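Local coordinates for probable amino acid aminotransferase (Mycobacterium tuberculosis, PDB 6Q1S), which is a probable class IV aminotransferase, modelled here with 4'-deoxy-4'-aminopyridoxal-5'-phosphate and 2-oxoglutaric acid bound, at residues 47-52 and 216-221; 127-132 and 168-173; 31-36 and 153-158. All blocks are in the same frame, centred on the assembly; numbering follows the deposited sequence.

Contact 1 of 3, residues 47-52 and 216-221. With PMP (4'-deoxy-4'-aminopyridoxal-5'-phosphate), chain G.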
loop_
_atom_site.group_PDB
_atom_site.type_symbol
_atom_site.label_atom_id
_atom_site.label_comp_id
_atom_site.label_asym_id
_atom_site.label_seq_id
_atom_site.Cartn_x
_atom_site.Cartn_y
_atom_site.Cartn_z
ATOM N N GLU B 47 -18.485 -4.301 -17.033
ATOM C CA GLU B 47 -17.390 -4.616 -17.948
ATOM C C GLU B 47 -16.205 -3.675 -17.761
ATOM O O GLU B 47 -15.051 -4.118 -17.752
ATOM C CB GLU B 47 -17.882 -4.578 -19.395
ATOM C CG GLU B 47 -18.898 -5.658 -19.729
ATOM C CD GLU B 47 -18.419 -7.043 -19.330
ATOM O OE1 GLU B 47 -19.189 -7.780 -18.681
ATOM O OE2 GLU B 47 -17.264 -7.391 -19.657
ATOM N N ALA B 48 -16.466 -2.375 -17.611
ATOM C CA ALA B 48 -15.372 -1.425 -17.444
ATOM C C ALA B 48 -14.594 -1.684 -16.161
ATOM O O ALA B 48 -13.389 -1.417 -16.101
ATOM C CB ALA B 48 -15.907 0.005 -17.463
ATOM N N HIS B 49 -15.262 -2.194 -15.126
ATOM C CA HIS B 49 -14.561 -2.526 -13.892
ATOM C C HIS B 49 -13.805 -3.843 -14.020
ATOM O O HIS B 49 -12.719 -3.996 -13.451
ATOM C CB HIS B 49 -15.549 -2.582 -12.726
ATOM C CG HIS B 49 -15.974 -1.232 -12.234
ATOM N ND1 HIS B 49 -17.049 -0.553 -12.763
ATOM C CD2 HIS B 49 -15.472 -0.440 -11.257
ATOM C CE1 HIS B 49 -17.189 0.603 -12.137
ATOM N NE2 HIS B 49 -16.244 0.694 -11.218
ATOM N N LEU B 50 -14.360 -4.805 -14.763
ATOM C CA LEU B 50 -13.655 -6.060 -14.998
ATOM C C LEU B 50 -12.540 -5.905 -16.021
ATOM O O LEU B 50 -11.577 -6.681 -16.004
ATOM C CB LEU B 50 -14.632 -7.143 -15.452
ATOM C CG LEU B 50 -15.702 -7.592 -14.457
ATOM C CD1 LEU B 50 -16.665 -8.556 -15.127
ATOM C CD2 LEU B 50 -15.077 -8.224 -13.223
ATOM N N GLN B 51 -12.651 -4.925 -16.920
ATOM C CA GLN B 51 -11.554 -4.645 -17.841
ATOM C C GLN B 51 -10.361 -4.064 -17.096
ATOM O O GLN B 51 -9.217 -4.479 -17.311
ATOM C CB GLN B 51 -12.022 -3.698 -18.945
ATOM C CG GLN B 51 -12.795 -4.389 -20.055
ATOM C CD GLN B 51 -13.324 -3.420 -21.094
ATOM O OE1 GLN B 51 -13.151 -2.207 -20.973
ATOM N NE2 GLN B 51 -13.976 -3.953 -22.121
ATOM N N ARG B 52 -10.611 -3.094 -16.215
ATOM C CA ARG B 52 -9.539 -2.543 -15.398
ATOM C C ARG B 52 -9.024 -3.567 -14.394
ATOM O O ARG B 52 -7.827 -3.585 -14.085
ATOM C CB ARG B 52 -10.031 -1.287 -14.681
ATOM C CG ARG B 52 -8.990 -0.603 -13.821
ATOM C CD ARG B 52 -9.459 0.782 -13.437
ATOM N NE ARG B 52 -10.353 0.737 -12.284
ATOM C CZ ARG B 52 -11.040 1.780 -11.832
ATOM N NH1 ARG B 52 -10.931 2.956 -12.433
ATOM N NH2 ARG B 52 -11.833 1.650 -10.777
ATOM N N ARG B 216 -6.861 5.158 -14.108
ATOM C CA ARG B 216 -7.841 5.503 -15.132
ATOM C C ARG B 216 -9.245 5.349 -14.566
ATOM O O ARG B 216 -9.636 4.255 -14.145
ATOM C CB ARG B 216 -7.663 4.622 -16.367
ATOM C CG ARG B 216 -6.296 4.720 -17.013
ATOM C CD ARG B 216 -6.382 5.518 -18.302
ATOM N NE ARG B 216 -7.088 4.789 -19.354
ATOM C CZ ARG B 216 -6.485 4.076 -20.299
ATOM N NH1 ARG B 216 -7.203 3.442 -21.216
ATOM N NH2 ARG B 216 -5.161 3.998 -20.331
ATOM N N GLY B 217 -10.006 6.437 -14.570
ATOM C CA GLY B 217 -11.324 6.422 -13.972
ATOM C C GLY B 217 -12.381 5.817 -14.869
ATOM O O GLY B 217 -12.611 6.302 -15.981
ATOM N N THR B 218 -13.020 4.741 -14.398
ATOM C CA THR B 218 -14.119 4.152 -15.155
ATOM C C THR B 218 -15.244 5.159 -15.340
ATOM O O THR B 218 -15.849 5.239 -16.416
ATOM C CB THR B 218 -14.642 2.900 -14.447
ATOM O OG1 THR B 218 -15.090 3.247 -13.132
ATOM C CG2 THR B 218 -13.547 1.852 -14.339
ATOM N N THR B 219 -15.534 5.941 -14.299
ATOM C CA THR B 219 -16.586 6.945 -14.398
ATOM C C THR B 219 -16.186 8.077 -15.335
ATOM O O THR B 219 -17.025 8.599 -16.078
ATOM C CB THR B 219 -16.922 7.499 -13.014
ATOM O OG1 THR B 219 -16.925 6.433 -12.056
ATOM C CG2 THR B 219 -18.298 8.147 -13.030
ATOM N N GLN B 220 -14.911 8.479 -15.307
ATOM C CA GLN B 220 -14.471 9.576 -16.163
ATOM C C GLN B 220 -14.589 9.210 -17.637
ATOM O O GLN B 220 -15.059 10.017 -18.449
ATOM C CB GLN B 220 -13.032 9.967 -15.819
ATOM C CG GLN B 220 -12.408 10.975 -16.779
ATOM C CD GLN B 220 -11.688 10.322 -17.943
ATOM O OE1 GLN B 220 -10.762 9.535 -17.756
ATOM N NE2 GLN B 220 -12.121 10.641 -19.155
ATOM N N GLN B 221 -14.172 7.997 -18.006
ATOM C CA GLN B 221 -14.238 7.596 -19.407
ATOM C C GLN B 221 -15.681 7.491 -19.883
ATOM O O GLN B 221 -16.011 7.943 -20.985
ATOM C CB GLN B 221 -13.505 6.272 -19.616
ATOM C CG GLN B 221 -12.021 6.333 -19.307
ATOM C CD GLN B 221 -11.294 5.062 -19.701
ATOM O OE1 GLN B 221 -11.689 4.372 -20.643
ATOM N NE2 GLN B 221 -10.226 4.745 -18.979
HETATM N N1 PMP G . -8.211 7.368 -8.515
HETATM C C2 PMP G . -8.020 6.547 -7.454
HETATM C C2A PMP G . -6.678 6.502 -6.769
HETATM C C3 PMP G . -9.128 5.690 -6.963
HETATM O O3 PMP G . -8.960 4.858 -5.899
HETATM C C4 PMP G . -10.423 5.776 -7.673
HETATM C C4A PMP G . -11.611 4.945 -7.249
HETATM N N4A PMP G . -11.996 5.306 -5.874
HETATM C C5 PMP G . -10.503 6.713 -8.819
HETATM C C6 PMP G . -9.381 7.457 -9.173
HETATM C C5A PMP G . -11.793 6.853 -9.596
HETATM O O4P PMP G . -12.071 5.634 -10.282
HETATM P P PMP G . -13.590 5.173 -10.553
HETATM O O1P PMP G . -14.284 5.009 -9.222
HETATM O O2P PMP G . -14.282 6.234 -11.375
HETATM O O3P PMP G . -13.583 3.860 -11.297
#
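Thr218 packs its methyl group against two flat groups of helix 46-59. CG2 lies over the middle of the His49 ring, 4.2 Å from the centroid and 7° off the ring normal, a CH-pi contact. The same methyl covers one face of the Arg52 guanidinium, toward its rim. At the edge of that guanidinium sit Arg216 O and phosphate oxygen O3P of PMP. Arg52 NH1 bonds Arg216 O at 2.5 Å, with the oxygen near the guanidinium plane. A weak second bond joins NH1 to O3P, and NH2 bonds O3P at 2.9 Å. The arginine chain bends at chi3 (83°) to turn this edge to the phosphate. Thr218 OG1 reaches O3P at 2.5 Å, a very short bond, and Thr218 N adds a longer one. On the neighbouring oxygen O2P, Thr219 N bonds at 3.2 Å and Thr219 OG1 at 2.7 Å. Outside the segments, His49 ND1 bonds Leu45 O, and Arg52 NE forms a salt bridge with Glu34. Gly217 is the N-cap of helix 218-229. The phosphate thus meets the first amides of a helix, two hydroxyls and one arginine, which would favour its negative charge and fix its position.

Contact 2 of 3, residues 127-132 and 168-173; sequences SAITLD and QGAGDV
Ser127 to Ile129 run parallel to Asp172 and Val173 as neighbouring strands. Ala128 pairs with Asp172, their CA atoms 4.7 Å apart, and Ile129 pairs with Val173. The hydrogen bonds are uneven. Ser127 O takes two amides, Gly171 N at a very short 2.5 Å and Asp172 N at 3.3 Å. Ile129 N reaches Asp172 O in a weak bond. Two CA-H...O contacts, Ala128 CA to Asp172 O and Val173 CA to Ile129 O, fill in between. Before the strand, Gly169 has positive phi and is the C-prime residue of a Schellman motif that ends helix 156-166.

Ser127 OG makes two weak bonds to this turn. It donates to Gly169 O at 3.1 Å and accepts a weak bond from Gly171 N. With chi1 at 69°, between its own N and carbonyl carbon, the hydroxyl is placed to meet both. Ile129 and Val173 point to one face of the sheet. There Ile129 CG2 meets Ala170 CB at 3.6 Å, while its CD1 comes up to Gln168 OE1, the two side chains crossing at about a right angle. Leu131 CB rests on Val173 CG1 at 3.9 Å. Ala165 of helix 156-166 packs on both Ile129 and Val173. Ala128 and Asp172 point to the other face. Asp172 OD1 accepts the amide of Val173 at 2.7 Å through its anti lone pair, and OD2 has a long, weak ion pair with Arg187. Farther along, the backbone oxygen of Asp132 bonds Trp145 of the second subunit.

Strand 126-132 also runs parallel to strand 258-265, and so has a partner along each edge. Strand 126-132, helix 156-166 and strand 172-176 make a beta-alpha-beta crossover, with a long connection ahead of the helix, within the mixed sheet of this probable class IV aminotransferase.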
loop_
_atom_site.group_PDB
_atom_site.type_symbol
_atom_site.label_atom_id
_atom_site.label_comp_id
_atom_site.label_asym_id
_atom_site.label_seq_id
_atom_site.Cartn_x
_atom_site.Cartn_y
_atom_site.Cartn_z
ATOM N N SER B 127 -14.964 20.346 0.384
ATOM C CA SER B 127 -13.856 21.283 0.459
ATOM C C SER B 127 -12.569 20.483 0.347
ATOM O O SER B 127 -12.354 19.533 1.108
ATOM C CB SER B 127 -13.887 22.076 1.768
ATOM O OG SER B 127 -13.599 21.240 2.874
ATOM N N ALA B 128 -11.728 20.850 -0.611
ATOM C CA ALA B 128 -10.516 20.103 -0.897
ATOM C C ALA B 128 -9.300 21.000 -0.733
ATOM O O ALA B 128 -9.396 22.229 -0.771
ATOM C CB ALA B 128 -10.546 19.513 -2.313
ATOM N N ILE B 129 -8.150 20.366 -0.534
ATOM C CA ILE B 129 -6.873 21.059 -0.473
ATOM C C ILE B 129 -5.916 20.380 -1.440
ATOM O O ILE B 129 -5.962 19.158 -1.619
ATOM C CB ILE B 129 -6.286 21.069 0.956
ATOM C CG1 ILE B 129 -6.098 19.643 1.477
ATOM C CG2 ILE B 129 -7.189 21.854 1.896
ATOM C CD1 ILE B 129 -5.321 19.566 2.773
ATOM N N THR B 130 -5.055 21.173 -2.073
ATOM C CA THR B 130 -4.007 20.616 -2.913
ATOM C C THR B 130 -2.848 20.162 -2.039
ATOM O O THR B 130 -2.452 20.856 -1.098
ATOM C CB THR B 130 -3.527 21.642 -3.939
ATOM O OG1 THR B 130 -3.042 22.807 -3.263
ATOM C CG2 THR B 130 -4.664 22.033 -4.872
ATOM N N LEU B 131 -2.299 18.994 -2.358
ATOM C CA LEU B 131 -1.223 18.420 -1.568
ATOM C C LEU B 131 -0.174 17.821 -2.489
ATOM O O LEU B 131 -0.509 17.203 -3.504
ATOM C CB LEU B 131 -1.759 17.346 -0.617
ATOM C CG LEU B 131 -1.256 17.357 0.824
ATOM C CD1 LEU B 131 -1.538 18.693 1.495
ATOM C CD2 LEU B 131 -1.908 16.226 1.587
ATOM N N ASP B 132 1.096 18.007 -2.130
ATOM C CA ASP B 132 2.180 17.430 -2.911
ATOM C C ASP B 132 2.127 15.911 -2.825
ATOM O O ASP B 132 2.121 15.339 -1.731
ATOM C CB ASP B 132 3.526 17.945 -2.399
ATOM C CG ASP B 132 4.658 17.720 -3.388
ATOM O OD1 ASP B 132 4.684 16.659 -4.049
ATOM O OD2 ASP B 132 5.530 18.606 -3.502
ATOM N N GLN B 168 -7.619 19.320 8.995
ATOM C CA GLN B 168 -7.557 20.719 8.604
ATOM C C GLN B 168 -8.868 21.200 7.990
ATOM O O GLN B 168 -8.890 22.225 7.301
ATOM C CB GLN B 168 -6.384 20.942 7.651
ATOM C CG GLN B 168 -5.139 20.188 8.085
ATOM C CD GLN B 168 -3.921 20.529 7.261
ATOM O OE1 GLN B 168 -3.533 19.775 6.373
ATOM N NE2 GLN B 168 -3.299 21.663 7.560
ATOM N N GLY B 169 -9.961 20.481 8.233
ATOM C CA GLY B 169 -11.263 20.886 7.744
ATOM C C GLY B 169 -11.529 20.611 6.283
ATOM O O GLY B 169 -12.513 21.132 5.744
ATOM N N ALA B 170 -10.692 19.818 5.622
ATOM C CA ALA B 170 -10.866 19.512 4.209
ATOM C C ALA B 170 -11.509 18.140 4.046
ATOM O O ALA B 170 -11.156 17.188 4.747
ATOM C CB ALA B 170 -9.528 19.552 3.473
ATOM N N GLY B 171 -12.448 18.047 3.110
ATOM C CA GLY B 171 -13.188 16.819 2.902
ATOM C C GLY B 171 -12.526 15.859 1.938
ATOM O O GLY B 171 -12.869 14.673 1.903
ATOM N N ASP B 172 -11.580 16.351 1.147
ATOM C CA ASP B 172 -10.875 15.508 0.190
ATOM C C ASP B 172 -9.563 16.190 -0.180
ATOM O O ASP B 172 -9.205 17.232 0.380
ATOM C CB ASP B 172 -11.746 15.236 -1.039
ATOM C CG ASP B 172 -11.530 13.849 -1.610
ATOM O OD1 ASP B 172 -10.362 13.468 -1.833
ATOM O OD2 ASP B 172 -12.532 13.143 -1.847
ATOM N N VAL B 173 -8.848 15.600 -1.133
ATOM C CA VAL B 173 -7.512 16.045 -1.510
ATOM C C VAL B 173 -7.398 15.985 -3.025
ATOM O O VAL B 173 -7.972 15.100 -3.667
ATOM C CB VAL B 173 -6.416 15.180 -0.843
ATOM C CG1 VAL B 173 -5.047 15.437 -1.462
ATOM C CG2 VAL B 173 -6.368 15.433 0.647
#

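Contact 3 of 3, residues 31-36 and 153-158. With PMP (4'-deoxy-4'-aminopyridoxal-5'-phosphate), chain G.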
loop_
_atom_site.group_PDB
_atom_site.type_symbol
_atom_site.label_atom_id
_atom_site.label_comp_id
_atom_site.label_asym_id
_atom_site.label_seq_id
_atom_site.Cartn_x
_atom_site.Cartn_y
_atom_site.Cartn_z
ATOM N N GLY B 31 -2.686 -7.447 -3.680
ATOM C CA GLY B 31 -3.841 -7.816 -4.477
ATOM C C GLY B 31 -4.418 -6.591 -5.147
ATOM O O GLY B 31 -3.953 -5.467 -4.945
ATOM N N VAL B 32 -5.449 -6.827 -5.958
ATOM C CA VAL B 32 -6.144 -5.761 -6.663
ATOM C C VAL B 32 -7.626 -5.846 -6.326
ATOM O O VAL B 32 -8.131 -6.887 -5.897
ATOM C CB VAL B 32 -5.925 -5.832 -8.188
ATOM C CG1 VAL B 32 -4.442 -5.761 -8.513
ATOM C CG2 VAL B 32 -6.544 -7.099 -8.759
ATOM N N PHE B 33 -8.328 -4.733 -6.527
ATOM C CA PHE B 33 -9.754 -4.706 -6.244
ATOM C C PHE B 33 -10.445 -3.689 -7.139
ATOM O O PHE B 33 -9.806 -2.897 -7.835
ATOM C CB PHE B 33 -10.030 -4.406 -4.764
ATOM C CG PHE B 33 -9.981 -2.946 -4.411
ATOM C CD1 PHE B 33 -8.770 -2.300 -4.233
ATOM C CD2 PHE B 33 -11.152 -2.228 -4.229
ATOM C CE1 PHE B 33 -8.727 -0.957 -3.898
ATOM C CE2 PHE B 33 -11.117 -0.886 -3.894
ATOM C CZ PHE B 33 -9.902 -0.250 -3.727
ATOM N N GLU B 34 -11.776 -3.733 -7.109
ATOM C CA GLU B 34 -12.627 -2.805 -7.835
ATOM C C GLU B 34 -13.825 -2.468 -6.964
ATOM O O GLU B 34 -14.231 -3.261 -6.112
ATOM C CB GLU B 34 -13.098 -3.390 -9.174
ATOM C CG GLU B 34 -12.049 -3.357 -10.272
ATOM C CD GLU B 34 -11.693 -1.946 -10.689
ATOM O OE1 GLU B 34 -12.594 -1.080 -10.682
ATOM O OE2 GLU B 34 -10.516 -1.700 -11.024
ATOM N N THR B 35 -14.392 -1.285 -7.183
ATOM C CA THR B 35 -15.563 -0.835 -6.442
ATOM C C THR B 35 -16.657 -0.458 -7.426
ATOM O O THR B 35 -16.428 0.342 -8.338
ATOM C CB THR B 35 -15.239 0.357 -5.535
ATOM O OG1 THR B 35 -14.336 -0.056 -4.501
ATOM C CG2 THR B 35 -16.509 0.905 -4.900
ATOM N N LEU B 36 -17.841 -1.034 -7.234
ATOM C CA LEU B 36 -18.970 -0.813 -8.121
ATOM C C LEU B 36 -20.160 -0.327 -7.310
ATOM O O LEU B 36 -20.307 -0.662 -6.132
ATOM C CB LEU B 36 -19.358 -2.091 -8.880
ATOM C CG LEU B 36 -18.338 -2.712 -9.836
ATOM C CD1 LEU B 36 -17.367 -3.610 -9.088
ATOM C CD2 LEU B 36 -19.049 -3.488 -10.932
ATOM N N LEU B 153 -4.904 -3.320 -3.353
ATOM C CA LEU B 153 -5.460 -3.308 -2.007
ATOM C C LEU B 153 -4.589 -2.557 -1.010
ATOM O O LEU B 153 -4.930 -2.519 0.175
ATOM C CB LEU B 153 -5.666 -4.742 -1.513
ATOM C CG LEU B 153 -6.708 -5.573 -2.257
ATOM C CD1 LEU B 153 -6.568 -7.043 -1.910
ATOM C CD2 LEU B 153 -8.092 -5.074 -1.898
ATOM N N SER B 154 -3.477 -1.970 -1.451
ATOM C CA SER B 154 -2.549 -1.287 -0.551
ATOM C C SER B 154 -2.891 0.199 -0.526
ATOM O O SER B 154 -2.215 1.042 -1.120
ATOM C CB SER B 154 -1.114 -1.538 -0.989
ATOM O OG SER B 154 -0.742 -2.880 -0.734
ATOM N N TYR B 155 -3.960 0.525 0.201
ATOM C CA TYR B 155 -4.508 1.876 0.224
ATOM C C TYR B 155 -4.265 2.594 1.548
ATOM O O TYR B 155 -5.003 3.524 1.884
ATOM C CB TYR B 155 -6.004 1.843 -0.081
ATOM C CG TYR B 155 -6.336 2.195 -1.509
ATOM C CD1 TYR B 155 -5.697 1.562 -2.567
ATOM C CD2 TYR B 155 -7.276 3.171 -1.802
ATOM C CE1 TYR B 155 -5.995 1.884 -3.876
ATOM C CE2 TYR B 155 -7.581 3.503 -3.107
ATOM C CZ TYR B 155 -6.937 2.856 -4.140
ATOM O OH TYR B 155 -7.237 3.181 -5.443
ATOM N N ALA B 156 -3.240 2.193 2.300
ATOM C CA ALA B 156 -2.997 2.822 3.596
ATOM C C ALA B 156 -2.626 4.291 3.442
ATOM O O ALA B 156 -3.094 5.137 4.213
ATOM C CB ALA B 156 -1.902 2.071 4.353
ATOM N N VAL B 157 -1.795 4.615 2.450
ATOM C CA VAL B 157 -1.374 6.001 2.261
ATOM C C VAL B 157 -2.539 6.858 1.785
ATOM O O VAL B 157 -2.705 8.002 2.227
ATOM C CB VAL B 157 -0.184 6.070 1.287
ATOM C CG1 VAL B 157 0.136 7.512 0.936
ATOM C CG2 VAL B 157 1.033 5.388 1.891
ATOM N N ASN B 158 -3.369 6.319 0.887
ATOM C CA ASN B 158 -4.532 7.060 0.408
ATOM C C ASN B 158 -5.441 7.468 1.560
ATOM O O ASN B 158 -5.928 8.604 1.606
ATOM C CB ASN B 158 -5.301 6.219 -0.609
ATOM C CG ASN B 158 -4.439 5.779 -1.774
ATOM O OD1 ASN B 158 -3.484 5.018 -1.603
ATOM N ND2 ASN B 158 -4.785 6.236 -2.971
HETATM N N1 PMP G . -8.211 7.368 -8.515
HETATM C C2 PMP G . -8.020 6.547 -7.454
HETATM C C2A PMP G . -6.678 6.502 -6.769
HETATM C C3 PMP G . -9.128 5.690 -6.963
HETATM O O3 PMP G . -8.960 4.858 -5.899
HETATM C C4 PMP G . -10.423 5.776 -7.673
HETATM C C4A PMP G . -11.611 4.945 -7.249
HETATM N N4A PMP G . -11.996 5.306 -5.874
HETATM C C5 PMP G . -10.503 6.713 -8.819
HETATM C C6 PMP G . -9.381 7.457 -9.173
HETATM C C5A PMP G . -11.793 6.853 -9.596
HETATM O O4P PMP G . -12.071 5.634 -10.282
HETATM P P PMP G . -13.590 5.173 -10.553
HETATM O O1P PMP G . -14.284 5.009 -9.222
HETATM O O2P PMP G . -14.282 6.234 -11.375
HETATM O O3P PMP G . -13.583 3.860 -11.297
#
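Leu153 and Gly31 form the close-packed end of this buried contact. Leu153 N bonds Gly31 O at 2.8 Å, coming from above the carbonyl plane, 47° out of it. The leucine branches then divide. CD1 lies beside Gly31 CA at 3.8 Å, where the glycine has no side chain to meet it. CD2 presses on Phe33 CB at 3.5 Å and also touches the near part of the ring, at CG and CD1. The two side chains meet at an oblique angle. With chi1 of 82°, CG of Phe33 is held between its own N and carbonyl carbon, and the ring extends toward Tyr155.

Beyond Leu153 the touch is lighter. Phe33 presents an edge to one face of the Tyr155 ring in a T-shaped pair, with centroids 5.4 Å apart and planes at 81°. The closest atoms are Phe33 CE1 and Tyr155 CE1, 3.9 Å apart, and the approach is toward the rim of the tyrosine. Asn158 CG lies over the opposite face of that ring. After Tyr155 the segments diverge. Ser154, just before it, and Val157, in the helix, reach the second subunit: Ser154 OG is hydrogen-bonded to Ala156 N of the second subunit, and Val157 packs on Leu146 of that subunit.

The tyrosine ring is thus held between Phe33 and Asn158, with its hydroxyl edge turned to PMP. PMP O3 lies near the ring plane, and Tyr155 OH meets it in a very short hydrogen bond of 2.4 Å, in which either oxygen could be the donor. Lys151 NZ makes a weak bond to the same hydroxyl. Phe33 and Asn158 on the two faces would limit how far the Tyr155 ring can turn, consistent with Phe33 being a second-shell residue behind the hydroxyl that meets PMP O3.

Contacts 1 and 3 are neighbours, with centres about 15 Å apart, and both touch PMP. Contact 1 meets its phosphate; contact 3 meets its ring hydroxyl. They join directly, since helix 46-59 also packs on strand 31-39 of the antiparallel sheet through His49, against Thr35 and Leu36. Contact 2 lies in the mixed sheet, its centre about 25 Å from that of contact 1 and 20 Å from that of contact 3. Helix 156-166 leads from contact 3 to strand 172-176 of contact 2. Along the chain the order is 31-36, 47-52, 127-132, 153-158, 168-173, 216-221. The PMP pocket thus draws on distant parts of the sequence, and contacts 2 and 3 also touch the second subunit.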